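Local coordinates for 4-alpha-glucanotransferase (Corynebacterium glutamicum, PDB 5B68), which belongs to the amylomaltase (disproportionating enzyme) family and joins an N-terminal beta-sandwich domain to a TIM-barrel-type glucanotransferase domain, at residues 67-71 with 127-131; 71-76 with 436-440; 98-104 with 143-149. All blocks are in the same frame, centred on the assembly; numbering follows the deposited sequence. Where two conformers were deposited one is given.

Contact 1 of 3, residues 67-71 with 127-131; sequences REFTR and RWGEA. With SO4 (sulfate ion), chain G.
The end of helix 54-69 and the loop after it pass beside strand 126-134 without backbone pairing, and the nearest CA atoms, those of Thr70 and Trp128, are 7.1 Å apart. This is a helix C-terminal end set against the MalQ N-terminal beta-sandwich domain, near the protein surface; side chains carry most of it, the Trp128 carbonyl oxygen also taking part. Thr70 lays its methyl over one face of the Trp128 indole in a CH-pi contact: CG2 is 3.6 Å from the centroid of the five-membered ring and 13° off its normal. The methyl is put there because CG2 stands anti to the carbonyl carbon of Thr70. Phe69 slides past the base of the tryptophan, its CE2 packing 3.8 Å from Trp128 CB. The same CE2 is 3.6 Å from Trp128 O, which lies at the ring edge, near the ring plane. A carboxylate borders the ring too: Glu130, extended beyond CG, carries OE2 to 3.7 Å from Phe69 CE1, with the carboxylate and ring planes 37° apart. The other oxygen of Glu130, OE1, is held by Asn116 and Thr118. Further round the phenylalanine, Arg121 makes a cation-pi contact and the His90 ring meets it. On the helix, Arg67 turns the edge of its guanidinium to a sulfate ion, probably from the crystallisation liquor, which Arg59, Gln60 and Asn45 also hold. NH1 of Arg67 donates to sulfate O1 and its NH2 to sulfate O2, both bonds nearly straight and 2.9 Å long.

Contact 2 of 3, residues 71-76 with 436-440; sequences RPLPPS and AEEGY
Arg71 reaches Glu437 end-on, with NH1 and NH2 both donating to the one oxygen OE2, at 2.9 and 3.1 Å. OE2 lies in the guanidinium plane and is met on the anti side of the carboxylate, and the guanidinium and carboxylate planes stand 67° apart; both bonds are bent, NH1 at 149°. The arginine is extended from CG to NE, which carries its end across the loop to the helix, while Glu68 holds its NE. One face of the guanidinium lies against Pro75, whose CG sits 3.8 Å above the plane over its centre, and Pro75 CB in turn touches Glu437 CG at 3.7 Å. The proline thus touches both partners of the salt bridge. Ser76 turns OG between its backbone N and carbonyl carbon (chi1 51°), and from there it donates to Ala436 O at 2.8 Å. That carbonyl belongs to the Schellman motif ending helix 434-437: Gly439, the C-prime residue with positive phi, donates its N-H to Ala436 O, and Tyr440 N reaches back to Leu435 O. Ser76 OG and Gly439 N approach Ala436 O from opposite faces of its plane, so two donors grip it. The Tyr440 ring comes edge-on to the same hydroxyl, CE2 being 3.6 Å from Ser76 OG, and then packs on Ala489, Leu490 and Ile493 of helix 487-500.

Contact 3 of 3, residues 98-104 with 143-149; sequences DVHIELE and WHKLHLK
Strands 98-102 and 143-149 run antiparallel, their axes 4.8 Å apart at closest approach and their directions at 159°. Asp98 with Lys149, His100 with His147 and Glu102 with Lys145 are hydrogen-bonded pairs, each closed by two N-H to O bonds; the straightest, His147 N to His100 O, is 2.8 Å long at 171°. Val99 with Leu148 and Ile101 with Leu146 are the non-hydrogen-bonded pairs between them, whose CA-H groups point at carbonyl oxygens of the adjacent hydrogen-bonded pairs, as Val99 CA does at His147 O. On the face carrying these aliphatic residues, Leu146 CD2 lies 3.6 Å from Ile101 CG1 and also meets Val99 CG1, while Val99 CG2 touches Leu148 CD1. This face looks into the beta-sandwich domain, where Phe87 and Val89 of strand 86-92 cover it. The other face is polar. His100 swings its ring between its backbone N and carbonyl carbon (chi1 73°), which brings CE1 to 3.5 Å from His147 CB; the two imidazoles are near parallel but slid apart, and barely overlap. A water touching His100 ND1 also donates to His147 O. At the next pair, Glu102 CB meets the edge of the His147 ring. Beyond the ladder, Leu103 places CD2 squarely over the His144 ring, 3.5 Å from its centroid, in a CH-pi contact. The same imidazole accepts at ND1 from Glu104 N, 2.9 Å away and somewhat out of the ring plane, while its NE2 is hydrogen-bonded to Pro140 O. Glu104, extended alongside Trp143, takes the Trp143 N-H on OE2 at 2.9 Å and nearly straight, from above its carboxylate plane; the indole NE1 turns to Glu497 instead.

In the fold
From the N terminus, helix 54-69 ends at contact 1, where its last turn meets strand 126-134 and closes a loop of 55 residues containing only strands as regular structure. The chain goes on into contact 2, Arg71 serving both. Contact 2 closes a loop of 359 residues, linking the lead-in to the beta sandwich with helix 434-437 of the glucanotransferase region. Contact 3 closes a loop of 38 residues by pairing two strands of the sandwich and nests inside the loop of contact 2, whereas contact 1 crosses both others. Contacts 2 and 3 touch: Pro72 packs on Leu148, Leu73 on Leu148 and Leu146 O, and Gly439 O meets the Trp143 ring. Contacts 1 and 3 share one sheet.

Contact 1 of 3, residues 67-71 with 127-131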
# COMPACT_ATOMS: atom_id res chain seq x y z
N ARG A 67 -9.59 -31.46 -11.41
CA ARG A 67 -9.62 -30.17 -12.04
C ARG A 67 -8.20 -29.71 -12.37
O ARG A 67 -8.00 -29.15 -13.44
CB ARG A 67 -10.40 -29.17 -11.18
CG ARG A 67 -11.92 -29.37 -11.46
CD ARG A 67 -12.83 -28.88 -10.34
NE ARG A 67 -14.23 -29.23 -10.63
CZ ARG A 67 -15.22 -29.07 -9.76
NH1 ARG A 67 -14.98 -28.57 -8.54
NH2 ARG A 67 -16.47 -29.38 -10.08
N GLU A 68 -7.24 -30.04 -11.51
CA GLU A 68 -5.83 -29.71 -11.82
C GLU A 68 -5.38 -30.49 -13.03
O GLU A 68 -4.65 -29.94 -13.86
CB GLU A 68 -4.88 -30.00 -10.69
CG GLU A 68 -4.91 -28.97 -9.56
CD GLU A 68 -4.67 -27.58 -10.06
OE1 GLU A 68 -3.52 -27.33 -10.47
OE2 GLU A 68 -5.60 -26.76 -10.07
N PHE A 69 -5.85 -31.72 -13.15
CA PHE A 69 -5.44 -32.59 -14.27
C PHE A 69 -6.03 -32.20 -15.58
O PHE A 69 -5.50 -32.60 -16.63
CB PHE A 69 -5.65 -34.10 -13.91
CG PHE A 69 -4.73 -34.99 -14.66
CD1 PHE A 69 -3.43 -35.13 -14.25
CD2 PHE A 69 -5.15 -35.60 -15.87
CE1 PHE A 69 -2.56 -35.96 -14.96
CE2 PHE A 69 -4.30 -36.40 -16.59
CZ PHE A 69 -2.99 -36.56 -16.15
N THR A 70 -7.11 -31.41 -15.59
CA THR A 70 -7.76 -30.97 -16.82
C THR A 70 -7.51 -29.50 -17.13
O THR A 70 -8.08 -28.95 -18.05
CB THR A 70 -9.26 -31.29 -16.79
OG1 THR A 70 -9.84 -30.69 -15.62
CG2 THR A 70 -9.39 -32.77 -16.66
N ARG A 71 -6.59 -28.85 -16.42
CA ARG A 71 -6.15 -27.49 -16.77
C ARG A 71 -5.26 -27.55 -18.00
O ARG A 71 -4.17 -28.11 -17.93
CB ARG A 71 -5.29 -26.90 -15.63
CG ARG A 71 -6.06 -26.35 -14.42
CD ARG A 71 -5.11 -25.52 -13.55
NE ARG A 71 -5.78 -25.04 -12.33
CZ ARG A 71 -6.60 -23.99 -12.29
NH1 ARG A 71 -7.16 -23.66 -11.10
NH2 ARG A 71 -6.86 -23.31 -13.37
N ARG A 127 -10.16 -39.23 -21.82
CA ARG A 127 -8.82 -39.62 -21.36
C ARG A 127 -7.95 -38.39 -21.60
O ARG A 127 -7.86 -37.87 -22.73
CB ARG A 127 -8.24 -40.88 -22.06
CG ARG A 127 -7.00 -41.45 -21.35
CD ARG A 127 -6.46 -42.78 -21.90
NE ARG A 127 -6.21 -42.67 -23.34
CZ ARG A 127 -7.07 -43.01 -24.32
NH1 ARG A 127 -8.28 -43.51 -24.04
NH2 ARG A 127 -6.72 -42.83 -25.59
N TRP A 128 -7.27 -37.97 -20.55
CA TRP A 128 -6.38 -36.82 -20.59
C TRP A 128 -4.95 -37.25 -20.38
O TRP A 128 -4.68 -38.16 -19.65
CB TRP A 128 -6.72 -35.83 -19.47
CG TRP A 128 -7.96 -35.01 -19.69
CD1 TRP A 128 -9.23 -35.39 -19.41
CD2 TRP A 128 -8.04 -33.68 -20.20
NE1 TRP A 128 -10.10 -34.40 -19.74
CE2 TRP A 128 -9.40 -33.33 -20.22
CE3 TRP A 128 -7.11 -32.75 -20.64
CZ2 TRP A 128 -9.84 -32.09 -20.66
CZ3 TRP A 128 -7.55 -31.53 -21.09
CH2 TRP A 128 -8.91 -31.20 -21.08
N GLY A 129 -4.03 -36.57 -21.06
CA GLY A 129 -2.61 -36.78 -20.81
C GLY A 129 -1.95 -35.49 -20.38
O GLY A 129 -2.50 -34.44 -20.58
N GLU A 130 -0.73 -35.62 -19.90
CA GLU A 130 0.08 -34.52 -19.46
C GLU A 130 1.39 -34.48 -20.24
O GLU A 130 2.02 -35.51 -20.39
CB GLU A 130 0.36 -34.70 -17.98
CG GLU A 130 1.07 -33.51 -17.34
CD GLU A 130 1.24 -33.64 -15.84
OE1 GLU A 130 2.37 -33.92 -15.38
OE2 GLU A 130 0.27 -33.52 -15.10
N ALA A 131 1.84 -33.29 -20.63
CA ALA A 131 3.19 -33.06 -21.19
C ALA A 131 3.87 -31.93 -20.44
O ALA A 131 3.22 -31.20 -19.71
CB ALA A 131 3.05 -32.74 -22.65
S SO4 G . -18.64 -28.72 -7.01
O1 SO4 G . -17.31 -28.09 -6.90
O2 SO4 G . -18.69 -29.51 -8.29
O3 SO4 G . -18.87 -29.67 -5.91
O4 SO4 G . -19.57 -27.54 -7.02

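Contact 2 of 3, residues 71-76 with 436-440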
# COMPACT_ATOMS: atom_id res chain seq x y z
N ARG A 71 -6.59 -28.85 -16.42
CA ARG A 71 -6.15 -27.49 -16.77
C ARG A 71 -5.26 -27.55 -18.00
O ARG A 71 -4.17 -28.11 -17.93
CB ARG A 71 -5.29 -26.90 -15.63
CG ARG A 71 -6.06 -26.35 -14.42
CD ARG A 71 -5.11 -25.52 -13.55
NE ARG A 71 -5.78 -25.04 -12.33
CZ ARG A 71 -6.60 -23.99 -12.29
NH1 ARG A 71 -7.16 -23.66 -11.10
NH2 ARG A 71 -6.86 -23.31 -13.37
N PRO A 72 -5.69 -26.97 -19.09
CA PRO A 72 -4.88 -27.13 -20.27
C PRO A 72 -3.53 -26.44 -20.14
O PRO A 72 -2.49 -27.05 -20.49
CB PRO A 72 -5.75 -26.53 -21.38
CG PRO A 72 -7.16 -26.68 -20.88
CD PRO A 72 -7.04 -26.41 -19.40
N LEU A 73 -3.54 -25.21 -19.61
CA LEU A 73 -2.35 -24.51 -19.18
C LEU A 73 -2.49 -24.20 -17.70
O LEU A 73 -3.60 -24.22 -17.16
CB LEU A 73 -2.17 -23.20 -19.93
CG LEU A 73 -1.67 -23.36 -21.39
CD1 LEU A 73 -1.87 -22.13 -22.17
CD2 LEU A 73 -0.20 -23.79 -21.40
N PRO A 74 -1.39 -23.80 -17.08
CA PRO A 74 -1.52 -23.36 -15.69
C PRO A 74 -2.35 -22.08 -15.64
O PRO A 74 -2.58 -21.40 -16.67
CB PRO A 74 -0.07 -23.13 -15.24
CG PRO A 74 0.73 -23.94 -16.19
CD PRO A 74 0.02 -23.90 -17.49
N PRO A 75 -2.84 -21.75 -14.43
CA PRO A 75 -3.58 -20.46 -14.31
C PRO A 75 -2.78 -19.30 -14.88
O PRO A 75 -3.33 -18.49 -15.61
CB PRO A 75 -3.70 -20.28 -12.77
CG PRO A 75 -3.58 -21.65 -12.23
CD PRO A 75 -2.68 -22.46 -13.12
N SER A 76 -1.47 -19.25 -14.53
CA SER A 76 -0.46 -18.40 -15.18
C SER A 76 0.92 -18.98 -14.81
O SER A 76 1.00 -19.85 -13.96
CB SER A 76 -0.60 -16.95 -14.80
OG SER A 76 -0.67 -16.80 -13.38
N ALA A 436 -4.54 -15.61 -9.85
CA ALA A 436 -3.54 -16.23 -10.72
C ALA A 436 -4.17 -16.64 -12.09
O ALA A 436 -3.48 -16.56 -13.17
CB ALA A 436 -2.90 -17.39 -10.01
N GLU A 437 -5.42 -17.07 -12.06
CA GLU A 437 -6.16 -17.42 -13.27
C GLU A 437 -6.36 -16.22 -14.16
O GLU A 437 -6.48 -16.35 -15.35
CB GLU A 437 -7.50 -18.06 -12.95
CG GLU A 437 -7.33 -19.44 -12.35
CD GLU A 437 -8.65 -20.09 -11.98
OE1 GLU A 437 -9.61 -19.38 -11.72
OE2 GLU A 437 -8.70 -21.31 -11.96
N GLU A 438 -6.43 -15.05 -13.54
CA GLU A 438 -6.57 -13.81 -14.27
C GLU A 438 -5.21 -13.22 -14.61
O GLU A 438 -5.12 -12.09 -14.98
CB GLU A 438 -7.40 -12.80 -13.49
CG GLU A 438 -8.85 -13.16 -13.41
CD GLU A 438 -9.54 -13.17 -14.76
OE1 GLU A 438 -9.33 -12.26 -15.56
OE2 GLU A 438 -10.30 -14.09 -14.99
N GLY A 439 -4.16 -13.98 -14.42
CA GLY A 439 -2.85 -13.56 -14.86
C GLY A 439 -2.26 -12.43 -14.05
O GLY A 439 -1.39 -11.75 -14.48
N TYR A 440 -2.78 -12.26 -12.85
CA TYR A 440 -2.37 -11.23 -11.91
C TYR A 440 -2.61 -9.81 -12.48
O TYR A 440 -1.97 -8.83 -12.04
CB TYR A 440 -0.93 -11.44 -11.44
CG TYR A 440 -0.77 -12.64 -10.58
CD1 TYR A 440 -0.94 -12.54 -9.17
CD2 TYR A 440 -0.41 -13.88 -11.10
CE1 TYR A 440 -0.86 -13.64 -8.36
CE2 TYR A 440 -0.26 -14.99 -10.28
CZ TYR A 440 -0.55 -14.88 -8.88
OH TYR A 440 -0.42 -15.89 -8.00
O HOH W 1 -5.97 -18.61 -16.73

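Contact 3 of 3, residues 98-104 with 143-149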
# COMPACT_ATOMS: atom_id res chain seq x y z
N ASP A 98 0.33 -28.20 -29.14
CA ASP A 98 1.14 -27.17 -29.79
C ASP A 98 1.11 -25.99 -28.82
O ASP A 98 0.04 -25.52 -28.46
CB ASP A 98 0.60 -26.75 -31.15
CG ASP A 98 0.46 -27.92 -32.11
OD1 ASP A 98 1.21 -28.88 -31.93
OD2 ASP A 98 -0.43 -27.88 -33.00
N VAL A 99 2.30 -25.59 -28.39
CA VAL A 99 2.50 -24.50 -27.39
C VAL A 99 3.48 -23.49 -27.98
O VAL A 99 4.47 -23.86 -28.59
CB VAL A 99 3.04 -25.01 -26.03
CG1 VAL A 99 3.19 -23.85 -25.02
CG2 VAL A 99 2.14 -26.11 -25.46
N HIS A 100 3.18 -22.21 -27.84
CA HIS A 100 4.16 -21.17 -28.13
C HIS A 100 3.94 -19.97 -27.18
O HIS A 100 2.98 -19.96 -26.43
CB HIS A 100 4.10 -20.74 -29.60
CG HIS A 100 2.92 -19.92 -29.94
ND1 HIS A 100 1.67 -20.45 -30.22
CD2 HIS A 100 2.80 -18.59 -30.10
CE1 HIS A 100 0.84 -19.46 -30.46
NE2 HIS A 100 1.50 -18.33 -30.40
N ILE A 101 4.91 -19.05 -27.25
CA ILE A 101 4.90 -17.83 -26.51
C ILE A 101 4.64 -16.64 -27.42
O ILE A 101 5.28 -16.51 -28.48
CB ILE A 101 6.25 -17.67 -25.77
CG1 ILE A 101 6.48 -18.80 -24.77
CG2 ILE A 101 6.36 -16.27 -25.14
CD1 ILE A 101 7.91 -18.85 -24.30
N GLU A 102 3.79 -15.70 -26.98
CA GLU A 102 3.68 -14.40 -27.61
C GLU A 102 4.16 -13.41 -26.58
O GLU A 102 3.60 -13.30 -25.52
CB GLU A 102 2.23 -14.12 -28.05
CG GLU A 102 2.14 -12.66 -28.54
CD GLU A 102 1.07 -12.33 -29.57
OE1 GLU A 102 0.51 -11.21 -29.44
OE2 GLU A 102 0.86 -13.13 -30.54
N LEU A 103 5.25 -12.73 -26.87
CA LEU A 103 5.77 -11.70 -25.98
C LEU A 103 4.86 -10.47 -25.96
O LEU A 103 3.98 -10.25 -26.81
CB LEU A 103 7.18 -11.33 -26.38
CG LEU A 103 8.21 -12.41 -26.30
CD1 LEU A 103 9.54 -11.79 -26.71
CD2 LEU A 103 8.34 -13.06 -24.94
N GLU A 104 5.09 -9.65 -24.95
CA GLU A 104 4.36 -8.42 -24.74
C GLU A 104 4.40 -7.52 -26.00
O GLU A 104 3.42 -6.86 -26.30
CB GLU A 104 4.97 -7.66 -23.55
CG GLU A 104 4.12 -6.46 -23.13
CD GLU A 104 4.58 -5.84 -21.79
OE1 GLU A 104 4.07 -4.76 -21.48
OE2 GLU A 104 5.48 -6.34 -21.11
N TRP A 143 5.20 -8.83 -19.65
CA TRP A 143 3.90 -9.45 -19.61
C TRP A 143 3.61 -10.15 -20.91
O TRP A 143 3.11 -9.56 -21.83
CB TRP A 143 2.84 -8.37 -19.32
CG TRP A 143 3.06 -7.79 -18.00
CD1 TRP A 143 3.87 -6.75 -17.70
CD2 TRP A 143 2.54 -8.27 -16.77
NE1 TRP A 143 3.87 -6.53 -16.35
CE2 TRP A 143 3.06 -7.46 -15.76
CE3 TRP A 143 1.68 -9.30 -16.43
CZ2 TRP A 143 2.74 -7.65 -14.43
CZ3 TRP A 143 1.37 -9.49 -15.12
CH2 TRP A 143 1.90 -8.68 -14.13
N HIS A 144 3.98 -11.42 -20.95
CA HIS A 144 3.84 -12.29 -22.10
C HIS A 144 2.67 -13.26 -21.96
O HIS A 144 1.94 -13.22 -21.00
CB HIS A 144 5.14 -13.03 -22.34
CG HIS A 144 6.35 -12.17 -22.16
ND1 HIS A 144 6.45 -10.91 -22.70
CD2 HIS A 144 7.49 -12.36 -21.46
CE1 HIS A 144 7.60 -10.38 -22.37
NE2 HIS A 144 8.25 -11.24 -21.61
N LYS A 145 2.50 -14.11 -22.97
CA LYS A 145 1.48 -15.12 -22.93
C LYS A 145 1.97 -16.47 -23.44
O LYS A 145 2.74 -16.53 -24.36
CB LYS A 145 0.30 -14.69 -23.78
CG LYS A 145 -0.52 -13.57 -23.17
CD LYS A 145 -1.94 -13.64 -23.67
CE LYS A 145 -2.77 -12.48 -23.17
NZ LYS A 145 -3.96 -12.30 -24.04
N LEU A 146 1.46 -17.53 -22.84
CA LEU A 146 1.59 -18.86 -23.36
C LEU A 146 0.30 -19.21 -24.07
O LEU A 146 -0.77 -18.96 -23.59
CB LEU A 146 1.88 -19.88 -22.27
CG LEU A 146 3.31 -20.02 -21.80
CD1 LEU A 146 3.38 -20.65 -20.43
CD2 LEU A 146 4.15 -20.79 -22.81
N HIS A 147 0.43 -19.77 -25.25
CA HIS A 147 -0.73 -20.19 -26.04
C HIS A 147 -0.70 -21.67 -26.39
O HIS A 147 0.35 -22.19 -26.86
CB HIS A 147 -0.71 -19.45 -27.34
CG HIS A 147 -1.04 -18.02 -27.25
ND1 HIS A 147 -2.33 -17.58 -27.19
CD2 HIS A 147 -0.26 -16.92 -27.28
CE1 HIS A 147 -2.34 -16.26 -27.16
NE2 HIS A 147 -1.10 -15.83 -27.22
N LEU A 148 -1.83 -22.35 -26.22
CA LEU A 148 -1.95 -23.77 -26.49
C LEU A 148 -3.05 -23.98 -27.53
O LEU A 148 -4.17 -23.47 -27.41
CB LEU A 148 -2.30 -24.53 -25.24
CG LEU A 148 -2.84 -25.95 -25.32
CD1 LEU A 148 -1.68 -26.78 -25.85
CD2 LEU A 148 -3.41 -26.59 -24.06
N LYS A 149 -2.69 -24.78 -28.56
CA LYS A 149 -3.68 -25.26 -29.54
C LYS A 149 -3.66 -26.78 -29.54
O LYS A 149 -2.60 -27.41 -29.59
CB LYS A 149 -3.47 -24.68 -30.94
CG LYS A 149 -4.55 -25.09 -31.92
CD LYS A 149 -4.47 -24.25 -33.20
CE LYS A 149 -5.51 -24.68 -34.22
NZ LYS A 149 -5.23 -26.10 -34.61
O HOH W 2 -3.61 -28.63 -32.97
O HOH W 3 0.21 -22.69 -30.02